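Long-range contacts in 177aa long hypothetical protein (Pyrococcus horikoshii, PDB 2CQZ), which probably hydrolyses 2'-deoxyribonucleoside 5'-phosphates to deoxyribonucleosides and phosphate as a metal-dependent enzyme of the HD-domain family: residues A[55-59]-A[118-122]; A[121-125]-A[156-162]. All blocks are in the same frame, centred on the assembly; numbering follows the deposited sequence.

Overall arrangement
Both contacts are built on the first turns of helix 118-140 and share Q121 and L122; their centres lie about 10 Å apart. Contact 1 joins this helix start to the loop 55-59, between helices 33-53 and 60-69; contact 2 joins the following turn to segment 156-162, which runs from the end of helix 152-157 through a turn into a 3-10 segment. They meet where L161 packs against P118 and K56. Along the chain the loop comes first, then the shared helix, then 156-162. Helix 118-140 also carries D127, which binds nickel with H36, H70 and D71, so both contacts pack against the beginning of the helix that supplies one ligand of this HD domain's metal site.

Contact 1 (A[55-59]-A[118-122]); sequences GKRID and PEAQL
E119 reaches from the first turn of helix 118-140 to the backbone of D59, whose N-H points at OE2 with N to OE2 2.9 Å and a nearly straight angle of 168°. The oxygen is met on its anti side, with the donor 22° out of the carboxylate plane. A bend at chi2 turns the end of the glutamate toward the loop and lays its CG alongside CB of D59, 3.8 Å away. D59 itself sits at the N-cap of helix 60-69, where OD1 accepts from the backbone N of K62; its CG stands anti to the backbone N (chi1 -176°), carrying the carboxylate clear of OE2. Beside this polar link lies an apolar one. I58 slides past P118 in the opposite sense, its CD1 3.8 Å from P118 CB, and the same methyl meets CD2 of L122 at 4.2 Å, while CG2 lies near the glutamate's OE2. K56 crosses the proline ring at about a right angle, NZ coming 4.0 Å from P118 CG. L51 of helix 33-53 touches both I58 and L122. Replacing E119 by an alanine would probably leave the D59 N-H without this acceptor and loosen the loop's hold on the helix. Chemically, a single hydrogen bond, to a carboxylate that is probably ionised, thus ties the helix start to the N-cap of helix 60-69, with apolar contacts of I58 flanking it.

Contact 2 (A[121-125]-A[156-162]); sequences QLVRI and IKRLELS
Q121 and L161 make the polar link of this contact. The backbone N of L161 donates to OE1 of Q121 at 2.9 Å, with an N-H...O angle of 167° and the donor nearly in line with the C=O bond. Extended beyond CG (chi2 171°), the glutamine chain carries its amide to the turn and slides past L159 and L161; NE2 donates to the backbone O of C115, engaging both ends. Within the turn, the carbonyl O of L159 accepts twice, from S162 N and from S162 OG, the latter at 2.6 Å. The apolar contacts form around I125 and L161. CG1 of I125 meets I156 CG2 and L159 CD1, each at 3.9 Å, the isoleucines crossing at about a right angle and L159 running past in the opposite direction. L161 CD2 lies against the helix backbone at L122, 3.4 Å from its N, and also meets L122 CB. R124 adds only its aliphatic part, CG against L159 CD1 at 4.0 Å, while its guanidinium turns to Y112, bonding the backbone O through NH2 and making a cation-pi contact with the ring. The R124 side chain lies about 7 Å from the nickel, near its ligands without touching them. In this HD domain's helical bundle, the end of helix 152-157 and the turn before helix 166-173 thus pack on the helix carrying D127, which binds nickel with H36, H70 and D71.

Contact 1 (A[55-59]-A[118-122])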
loop_
_atom_site.group_PDB
_atom_site.type_symbol
_atom_site.label_atom_id
_atom_site.label_comp_id
_atom_site.label_asym_id
_atom_site.label_seq_id
_atom_site.Cartn_x
_atom_site.Cartn_y
_atom_site.Cartn_z
ATOM N N GLY A 55 20.913 37.494 -14.419
ATOM C CA GLY A 55 20.886 38.134 -15.719
ATOM C C GLY A 55 20.100 37.405 -16.794
ATOM O O GLY A 55 19.720 38.005 -17.803
ATOM N N LYS A 56 19.853 36.114 -16.608
ATOM C CA LYS A 56 19.097 35.376 -17.610
ATOM C C LYS A 56 17.595 35.598 -17.387
ATOM O O LYS A 56 17.028 35.110 -16.410
ATOM C CB LYS A 56 19.444 33.888 -17.536
ATOM C CG LYS A 56 18.805 33.050 -18.629
ATOM C CD LYS A 56 19.158 33.560 -20.020
ATOM C CE LYS A 56 18.645 32.595 -21.088
ATOM N NZ LYS A 56 18.864 33.060 -22.484
ATOM N N ARG A 57 16.962 36.352 -18.288
ATOM C CA ARG A 57 15.530 36.632 -18.168
ATOM C C ARG A 57 14.696 35.469 -18.696
ATOM O O ARG A 57 14.972 34.941 -19.768
ATOM C CB ARG A 57 15.144 37.897 -18.939
ATOM C CG ARG A 57 13.835 38.570 -18.461
ATOM C CD ARG A 57 12.889 37.637 -17.714
ATOM N NE ARG A 57 11.546 38.192 -17.594
ATOM C CZ ARG A 57 10.733 38.376 -18.631
ATOM N NH1 ARG A 57 11.135 38.063 -19.864
ATOM N NH2 ARG A 57 9.491 38.810 -18.433
ATOM N N ILE A 58 13.684 35.068 -17.932
ATOM C CA ILE A 58 12.801 33.967 -18.324
ATOM C C ILE A 58 11.334 34.413 -18.340
ATOM O O ILE A 58 10.941 35.309 -17.589
ATOM C CB ILE A 58 12.918 32.771 -17.332
ATOM C CG1 ILE A 58 14.331 32.163 -17.407
ATOM C CG2 ILE A 58 11.730 31.798 -17.540
ATOM C CD1 ILE A 58 14.503 30.897 -18.262
ATOM N N ASP A 59 10.541 33.803 -19.222
ATOM C CA ASP A 59 9.105 34.066 -19.281
ATOM C C ASP A 59 8.579 33.060 -18.245
ATOM O O ASP A 59 8.211 31.926 -18.577
ATOM C CB ASP A 59 8.524 33.732 -20.663
ATOM C CG ASP A 59 7.045 34.088 -20.774
ATOM O OD1 ASP A 59 6.364 34.163 -19.728
ATOM O OD2 ASP A 59 6.553 34.288 -21.902
ATOM N N PRO A 118 14.553 29.213 -23.752
ATOM C CA PRO A 118 15.023 29.200 -22.363
ATOM C C PRO A 118 14.015 28.490 -21.455
ATOM O O PRO A 118 14.388 27.681 -20.611
ATOM C CB PRO A 118 15.141 30.683 -22.025
ATOM C CG PRO A 118 15.431 31.299 -23.337
ATOM C CD PRO A 118 14.491 30.590 -24.262
ATOM N N GLU A 119 12.733 28.796 -21.642
ATOM C CA GLU A 119 11.693 28.184 -20.837
ATOM C C GLU A 119 11.662 26.678 -21.038
ATOM O O GLU A 119 11.618 25.917 -20.061
ATOM C CB GLU A 119 10.323 28.771 -21.183
ATOM C CG GLU A 119 10.183 30.268 -20.929
ATOM C CD GLU A 119 11.071 31.093 -21.838
ATOM O OE1 GLU A 119 11.238 30.706 -23.018
ATOM O OE2 GLU A 119 11.592 32.131 -21.382
ATOM N N ALA A 120 11.682 26.250 -22.302
ATOM C CA ALA A 120 11.637 24.823 -22.637
ATOM C C ALA A 120 12.790 24.045 -22.032
ATOM O O ALA A 120 12.622 22.897 -21.618
ATOM C CB ALA A 120 11.627 24.630 -24.152
ATOM N N GLN A 121 13.964 24.662 -21.984
ATOM C CA GLN A 121 15.130 23.991 -21.419
ATOM C C GLN A 121 15.048 23.957 -19.909
ATOM O O GLN A 121 15.439 22.972 -19.286
ATOM C CB GLN A 121 16.414 24.686 -21.870
ATOM C CG GLN A 121 16.973 24.105 -23.164
ATOM C CD GLN A 121 18.122 24.916 -23.732
ATOM O OE1 GLN A 121 18.914 25.519 -22.996
ATOM N NE2 GLN A 121 18.233 24.917 -25.056
ATOM N N LEU A 122 14.525 25.032 -19.330
ATOM C CA LEU A 122 14.351 25.133 -17.889
ATOM C C LEU A 122 13.448 24.003 -17.378
ATOM O O LEU A 122 13.763 23.324 -16.394
ATOM C CB LEU A 122 13.712 26.476 -17.543
ATOM C CG LEU A 122 13.304 26.665 -16.079
ATOM C CD1 LEU A 122 14.540 26.569 -15.207
ATOM C CD2 LEU A 122 12.617 28.015 -15.894
#

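Contact 2 (A[121-125]-A[156-162])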
loop_
_atom_site.group_PDB
_atom_site.type_symbol
_atom_site.label_atom_id
_atom_site.label_comp_id
_atom_site.label_asym_id
_atom_site.label_seq_id
_atom_site.Cartn_x
_atom_site.Cartn_y
_atom_site.Cartn_z
ATOM N N GLN A 121 13.964 24.662 -21.984
ATOM C CA GLN A 121 15.130 23.991 -21.419
ATOM C C GLN A 121 15.048 23.957 -19.909
ATOM O O GLN A 121 15.439 22.972 -19.286
ATOM C CB GLN A 121 16.414 24.686 -21.870
ATOM C CG GLN A 121 16.973 24.105 -23.164
ATOM C CD GLN A 121 18.122 24.916 -23.732
ATOM O OE1 GLN A 121 18.914 25.519 -22.996
ATOM N NE2 GLN A 121 18.233 24.917 -25.056
ATOM N N LEU A 122 14.525 25.032 -19.330
ATOM C CA LEU A 122 14.351 25.133 -17.889
ATOM C C LEU A 122 13.448 24.003 -17.378
ATOM O O LEU A 122 13.763 23.324 -16.394
ATOM C CB LEU A 122 13.712 26.476 -17.543
ATOM C CG LEU A 122 13.304 26.665 -16.079
ATOM C CD1 LEU A 122 14.540 26.569 -15.207
ATOM C CD2 LEU A 122 12.617 28.015 -15.894
ATOM N N VAL A 123 12.317 23.807 -18.044
ATOM C CA VAL A 123 11.395 22.766 -17.622
ATOM C C VAL A 123 12.045 21.405 -17.782
ATOM O O VAL A 123 11.870 20.523 -16.940
ATOM C CB VAL A 123 10.077 22.797 -18.442
ATOM C CG1 VAL A 123 9.156 21.680 -17.981
ATOM C CG2 VAL A 123 9.394 24.157 -18.286
ATOM N N ARG A 124 12.796 21.239 -18.869
ATOM C CA ARG A 124 13.469 19.972 -19.147
ATOM C C ARG A 124 14.488 19.660 -18.055
ATOM O O ARG A 124 14.650 18.500 -17.662
ATOM C CB ARG A 124 14.159 20.025 -20.512
ATOM C CG ARG A 124 14.846 18.740 -20.902
ATOM C CD ARG A 124 13.840 17.675 -21.287
ATOM N NE ARG A 124 13.064 18.054 -22.467
ATOM C CZ ARG A 124 12.140 17.281 -23.034
ATOM N NH1 ARG A 124 11.875 16.080 -22.528
ATOM N NH2 ARG A 124 11.480 17.702 -24.108
ATOM N N ILE A 125 15.170 20.701 -17.573
ATOM C CA ILE A 125 16.164 20.560 -16.510
ATOM C C ILE A 125 15.450 20.215 -15.208
ATOM O O ILE A 125 15.878 19.320 -14.478
ATOM C CB ILE A 125 16.970 21.871 -16.319
ATOM C CG1 ILE A 125 17.913 22.069 -17.507
ATOM C CG2 ILE A 125 17.759 21.843 -15.003
ATOM C CD1 ILE A 125 18.688 23.378 -17.454
ATOM N N ILE A 156 21.696 17.087 -18.802
ATOM C CA ILE A 156 21.398 18.469 -18.453
ATOM C C ILE A 156 22.515 19.387 -18.929
ATOM O O ILE A 156 22.258 20.488 -19.416
ATOM C CB ILE A 156 21.242 18.635 -16.924
ATOM C CG1 ILE A 156 19.987 17.897 -16.452
ATOM C CG2 ILE A 156 21.202 20.114 -16.548
ATOM C CD1 ILE A 156 19.745 17.969 -14.944
ATOM N N LYS A 157 23.760 18.931 -18.785
ATOM C CA LYS A 157 24.924 19.726 -19.199
ATOM C C LYS A 157 24.871 20.061 -20.701
ATOM O O LYS A 157 25.361 21.108 -21.125
ATOM C CB LYS A 157 26.226 18.972 -18.894
ATOM C CG LYS A 157 26.363 18.426 -17.472
ATOM C CD LYS A 157 26.822 19.485 -16.496
ATOM C CE LYS A 157 27.409 18.854 -15.245
ATOM N NZ LYS A 157 27.833 19.907 -14.271
ATOM N N ARG A 158 24.277 19.171 -21.496
ATOM C CA ARG A 158 24.156 19.367 -22.944
ATOM C C ARG A 158 23.234 20.520 -23.328
ATOM O O ARG A 158 23.132 20.876 -24.501
ATOM C CB ARG A 158 23.624 18.098 -23.608
ATOM C CG ARG A 158 24.677 17.149 -24.096
ATOM C CD ARG A 158 24.042 15.930 -24.756
ATOM N NE ARG A 158 23.563 14.967 -23.765
ATOM C CZ ARG A 158 23.021 13.787 -24.061
ATOM N NH1 ARG A 158 22.882 13.416 -25.331
ATOM N NH2 ARG A 158 22.632 12.971 -23.086
ATOM N N LEU A 159 22.550 21.093 -22.347
ATOM C CA LEU A 159 21.626 22.183 -22.624
ATOM C C LEU A 159 22.283 23.521 -22.319
ATOM O O LEU A 159 22.891 23.707 -21.264
ATOM C CB LEU A 159 20.343 22.002 -21.798
ATOM C CG LEU A 159 19.555 20.698 -22.017
ATOM C CD1 LEU A 159 18.342 20.652 -21.092
ATOM C CD2 LEU A 159 19.111 20.603 -23.463
ATOM N N GLU A 160 22.169 24.454 -23.255
ATOM C CA GLU A 160 22.768 25.772 -23.083
ATOM C C GLU A 160 22.474 26.393 -21.738
ATOM O O GLU A 160 23.383 26.824 -21.029
ATOM C CB GLU A 160 22.262 26.735 -24.142
ATOM C CG GLU A 160 22.766 26.491 -25.529
ATOM C CD GLU A 160 22.194 27.510 -26.487
ATOM O OE1 GLU A 160 21.025 27.338 -26.913
ATOM O OE2 GLU A 160 22.905 28.497 -26.785
ATOM N N LEU A 161 21.188 26.459 -21.410
ATOM C CA LEU A 161 20.730 27.057 -20.164
ATOM C C LEU A 161 21.463 26.581 -18.911
ATOM O O LEU A 161 21.581 27.343 -17.951
ATOM C CB LEU A 161 19.227 26.820 -19.995
ATOM C CG LEU A 161 18.548 27.641 -18.903
ATOM C CD1 LEU A 161 18.722 29.121 -19.204
ATOM C CD2 LEU A 161 17.077 27.283 -18.837
ATOM N N SER A 162 21.956 25.342 -18.918
ATOM C CA SER A 162 22.660 24.787 -17.757
ATOM C C SER A 162 23.881 25.621 -17.370
ATOM O O SER A 162 24.275 25.673 -16.202
ATOM C CB SER A 162 23.081 23.341 -18.024
ATOM O OG SER A 162 24.065 23.278 -19.031
#